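Local atomic coordinates of YrbA (Sinorhizobium meliloti, PDB entry 5NFK), a protein that is a BolA-like protein, probably involved in iron-sulfur cluster or metal handling as in other members of the BolA family. Residues 30-35 / 66-71. Numbering follows the deposited sequence. Where two conformers were deposited one is given.
Sequences HYAAEV and ALALQT. With LI (lithium ion), chain C; NI (nickel (II) ion), chain B.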
ATOM      1  N   HIS A  30       7.414  -8.206   7.280  1.00  5.09           N
ATOM      2  CA  HIS A  30       7.168  -6.770   7.398  1.00  4.34           C
ATOM      3  C   HIS A  30       7.729  -6.037   6.187  1.00  4.27           C
ATOM      4  O   HIS A  30       8.833  -6.342   5.703  1.00  4.86           O
ATOM      5  CB  HIS A  30       7.808  -6.217   8.662  1.00  5.05           C
ATOM      6  CG  HIS A  30       7.200  -6.746   9.925  1.00  4.49           C
ATOM      7  ND1 HIS A  30       7.724  -6.465  11.160  1.00  5.24           N
ATOM      8  CD2 HIS A  30       6.104  -7.525  10.161  1.00  4.71           C
ATOM      9  CE1 HIS A  30       6.987  -7.053  12.097  1.00  5.42           C
ATOM     10  NE2 HIS A  30       5.999  -7.713  11.521  1.00  5.08           N
ATOM     11  N   TYR A  31       6.950  -5.085   5.702  1.00  4.47           N
ATOM     12  CA  TYR A  31       7.189  -4.380   4.457  1.00  4.63           C
ATOM     13  C   TYR A  31       6.973  -2.890   4.657  1.00  4.94           C
ATOM     14  O   TYR A  31       6.309  -2.451   5.611  1.00  5.31           O
ATOM     15  CB  TYR A  31       6.210  -4.874   3.374  1.00  6.02           C
ATOM     16  CG  TYR A  31       6.395  -6.324   2.994  1.00  6.27           C
ATOM     17  CD1 TYR A  31       5.811  -7.340   3.733  1.00  7.70           C
ATOM     18  CD2 TYR A  31       7.128  -6.689   1.876  1.00  8.22           C
ATOM     19  CE1 TYR A  31       5.970  -8.670   3.395  1.00  9.05           C
ATOM     20  CE2 TYR A  31       7.285  -8.044   1.530  1.00  9.36           C
ATOM     21  CZ  TYR A  31       6.695  -9.019   2.299  1.00 10.23           C
ATOM     22  OH  TYR A  31       6.815 -10.355   1.988  1.00 12.86           O
ATOM     23  N   ALA A  32       7.504  -2.105   3.719  1.00  5.85           N
ATOM     24  CA  ALA A  32       7.189  -0.685   3.601  1.00  6.77           C
ATOM     25  C   ALA A  32       6.785  -0.423   2.163  1.00  8.10           C
ATOM     26  O   ALA A  32       7.410  -0.939   1.239  1.00 11.99           O
ATOM     27  CB  ALA A  32       8.386   0.170   3.982  1.00  8.49           C
ATOM     28  N   ALA A  33       5.744   0.386   1.979  1.00  8.35           N
ATOM     29  CA  ALA A  33       5.214   0.693   0.663  1.00  9.20           C
ATOM     30  C   ALA A  33       5.018   2.158   0.468  1.00  8.02           C
ATOM     31  O   ALA A  33       4.512   2.850   1.356  1.00  8.22           O
ATOM     32  CB  ALA A  33       3.891   0.007   0.448  1.00 11.60           C
ATOM     33  N   GLU A  34       5.429   2.630  -0.704  0.62  6.62           N
ATOM     34  CA  GLU A  34       5.052   3.943  -1.178  0.62  5.53           C
ATOM     35  C   GLU A  34       4.011   3.757  -2.250  0.62  5.67           C
ATOM     36  O   GLU A  34       4.184   2.946  -3.159  0.62  7.66           O
ATOM     37  CB  GLU A  34       6.220   4.706  -1.758  0.62  7.67           C
ATOM     38  CG  GLU A  34       5.774   6.041  -2.320  0.62 11.04           C
ATOM     39  CD  GLU A  34       6.917   6.918  -2.757  0.62 15.61           C
ATOM     40  OE1 GLU A  34       8.041   6.406  -2.928  0.62 18.38           O
ATOM     41  OE2 GLU A  34       6.689   8.131  -2.921  0.62 15.89           O
ATOM     42  N   VAL A  35       2.901   4.478  -2.114  1.00  5.04           N
ATOM     43  CA  VAL A  35       1.795   4.381  -3.064  1.00  4.75           C
ATOM     44  C   VAL A  35       1.431   5.794  -3.504  1.00  4.36           C
ATOM     45  O   VAL A  35       1.135   6.643  -2.673  1.00  5.25           O
ATOM     46  CB  VAL A  35       0.564   3.668  -2.451  1.00  5.42           C
ATOM     47  CG1 VAL A  35      -0.518   3.464  -3.517  1.00  6.26           C
ATOM     48  CG2 VAL A  35       0.961   2.341  -1.803  1.00  6.46           C
ATOM     49  N   ALA A  66       2.582  -4.373   9.774  1.00  4.25           N
ATOM     50  CA  ALA A  66       3.390  -5.123   8.815  1.00  4.50           C
ATOM     51  C   ALA A  66       3.512  -4.436   7.465  1.00  4.23           C
ATOM     52  O   ALA A  66       4.349  -4.854   6.671  1.00  5.16           O
ATOM     53  CB  ALA A  66       2.849  -6.526   8.652  1.00  5.53           C
ATOM     54  N   LEU A  67       2.709  -3.413   7.192  1.00  4.47           N
ATOM     55  CA  LEU A  67       2.817  -2.664   5.949  1.00  4.96           C
ATOM     56  C   LEU A  67       2.912  -1.176   6.306  1.00  5.10           C
ATOM     57  O   LEU A  67       1.900  -0.492   6.467  1.00  6.02           O
ATOM     58  CB  LEU A  67       1.615  -2.922   5.033  1.00  5.87           C
ATOM     59  CG  LEU A  67       1.729  -2.322   3.639  1.00  6.92           C
ATOM     60  CD1 LEU A  67       2.893  -2.918   2.860  1.00  8.46           C
ATOM     61  CD2 LEU A  67       0.419  -2.529   2.891  1.00  8.88           C
ATOM     62  N   ALA A  68       4.146  -0.683   6.436  1.00  4.99           N
ATOM     63  CA  ALA A  68       4.384   0.717   6.752  1.00  5.38           C
ATOM     64  C   ALA A  68       4.168   1.537   5.486  1.00  5.64           C
ATOM     65  O   ALA A  68       4.710   1.194   4.457  1.00 10.28           O
ATOM     66  CB  ALA A  68       5.806   0.887   7.265  1.00  6.09           C
ATOM     67  N   LEU A  69       3.384   2.605   5.555  1.00  5.61           N
ATOM     68  CA  LEU A  69       2.902   3.293   4.362  1.00  5.70           C
ATOM     69  C   LEU A  69       3.395   4.720   4.242  1.00  5.68           C
ATOM     70  O   LEU A  69       3.437   5.472   5.214  1.00  7.36           O
ATOM     71  CB  LEU A  69       1.373   3.348   4.399  1.00  7.37           C
ATOM     72  CG  LEU A  69       0.664   1.999   4.239  1.00  9.39           C
ATOM     73  CD1 LEU A  69      -0.831   2.146   4.434  1.00 10.67           C
ATOM     74  CD2 LEU A  69       0.962   1.378   2.877  1.00 13.13           C
ATOM     75  N   GLN A  70       3.651   5.095   2.997  0.94  5.42           N
ATOM     76  CA  GLN A  70       3.801   6.487   2.598  0.94  6.39           C
ATOM     77  C   GLN A  70       2.958   6.674   1.346  0.94  5.35           C
ATOM     78  O   GLN A  70       3.139   5.959   0.364  0.94  8.77           O
ATOM     79  CB  GLN A  70       5.266   6.833   2.321  0.94 10.07           C
ATOM     80  CG  GLN A  70       5.499   8.208   1.723  0.94 14.36           C
ATOM     81  CD  GLN A  70       6.978   8.511   1.528  0.94 18.60           C
ATOM     82  OE1 GLN A  70       7.791   8.201   2.377  0.94 21.13           O
ATOM     83  NE2 GLN A  70       7.321   9.115   0.402  0.94 21.38           N
ATOM     84  N   THR A  71       2.023   7.609   1.396  1.00  4.70           N
ATOM     85  CA  THR A  71       1.110   7.835   0.292  1.00  4.24           C
ATOM     86  C   THR A  71       1.152   9.280  -0.153  1.00  3.76           C
ATOM     87  O   THR A  71       1.428  10.184   0.633  1.00  4.84           O
ATOM     88  CB  THR A  71      -0.321   7.447   0.715  1.00  4.74           C
ATOM     89  OG1 THR A  71      -0.643   8.084   1.949  1.00  4.52           O
ATOM     90  CG2 THR A  71      -0.453   5.940   0.923  1.00  6.15           C
TER
HETATM   91 LI    LI C 101      10.253  -7.606   5.719  1.00 24.98          LI
HETATM   92 NI    NI B 100       4.557  -8.756  12.580  0.91  5.62          NI
HETATM   93  O   HOH W   1       3.687  -9.448  10.807  0.93  7.06           O
HETATM   94  O   HOH W   2       5.729 -10.492  12.582  0.90  8.55           O
HETATM   95  O   HOH W   3       3.174 -10.066  13.495  0.91 13.53           O
HETATM   96  O   HOH W   4       5.474  -8.447  14.437  0.96  9.38           O
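Different first torsions bring two leucines of strand 67-71 onto A33 of strand 31-35: L67 has CG anti to its backbone N (chi1 -172°), whereas L69 has CG anti to its carbonyl carbon (chi1 -68°). L67 CD1 thereby comes to 3.9 Å from A33 CB, and L69 CD2 reaches the same methyl from further along the strand. The strands are the parallel pair of the mixed sheet of this BolA-like fold, their short axes slightly inclined to each other. Parallel pairing follows from the bond pattern: Y31 N donates to A66 O, Y31 O accepts from A68 N, A33 N donates to A68 O, A33 O accepts from Q70 N, and V35 N donates to Q70 O. The bond from A33 N to A68 O (2.8 Å) is nearly collinear with the carbonyl, at a C=O...N angle of 175°. A68 O and Q70 O each also receive a CA-H...O contact, the former from A32 CA at 3.2 Å.

Y31, A33, V35, L67, L69 and T71 share one face, against which helices 5-13 and 45-56 pack; T71 OG1 hydrogen-bonds to Q48 of the latter. On the other face, the extended side chains of E34 and Q70 run alongside each other, with their carboxylate and amide planes well turned from each other. In the conformer given, E34 OE2 lies 3.5 Å from Q70 NE2; E34 is modelled in two conformers, so this approach is not a fixed feature.

At the start of the pair H30 joins two metal sites. Its backbone O binds lithium, together with D23, L24 and D27, while its ring touches A66 CB through CD2 (3.7 Å). Nickel is held by H30, H65 and four waters, with H30 NE2 lying 2.1 Å from the metal.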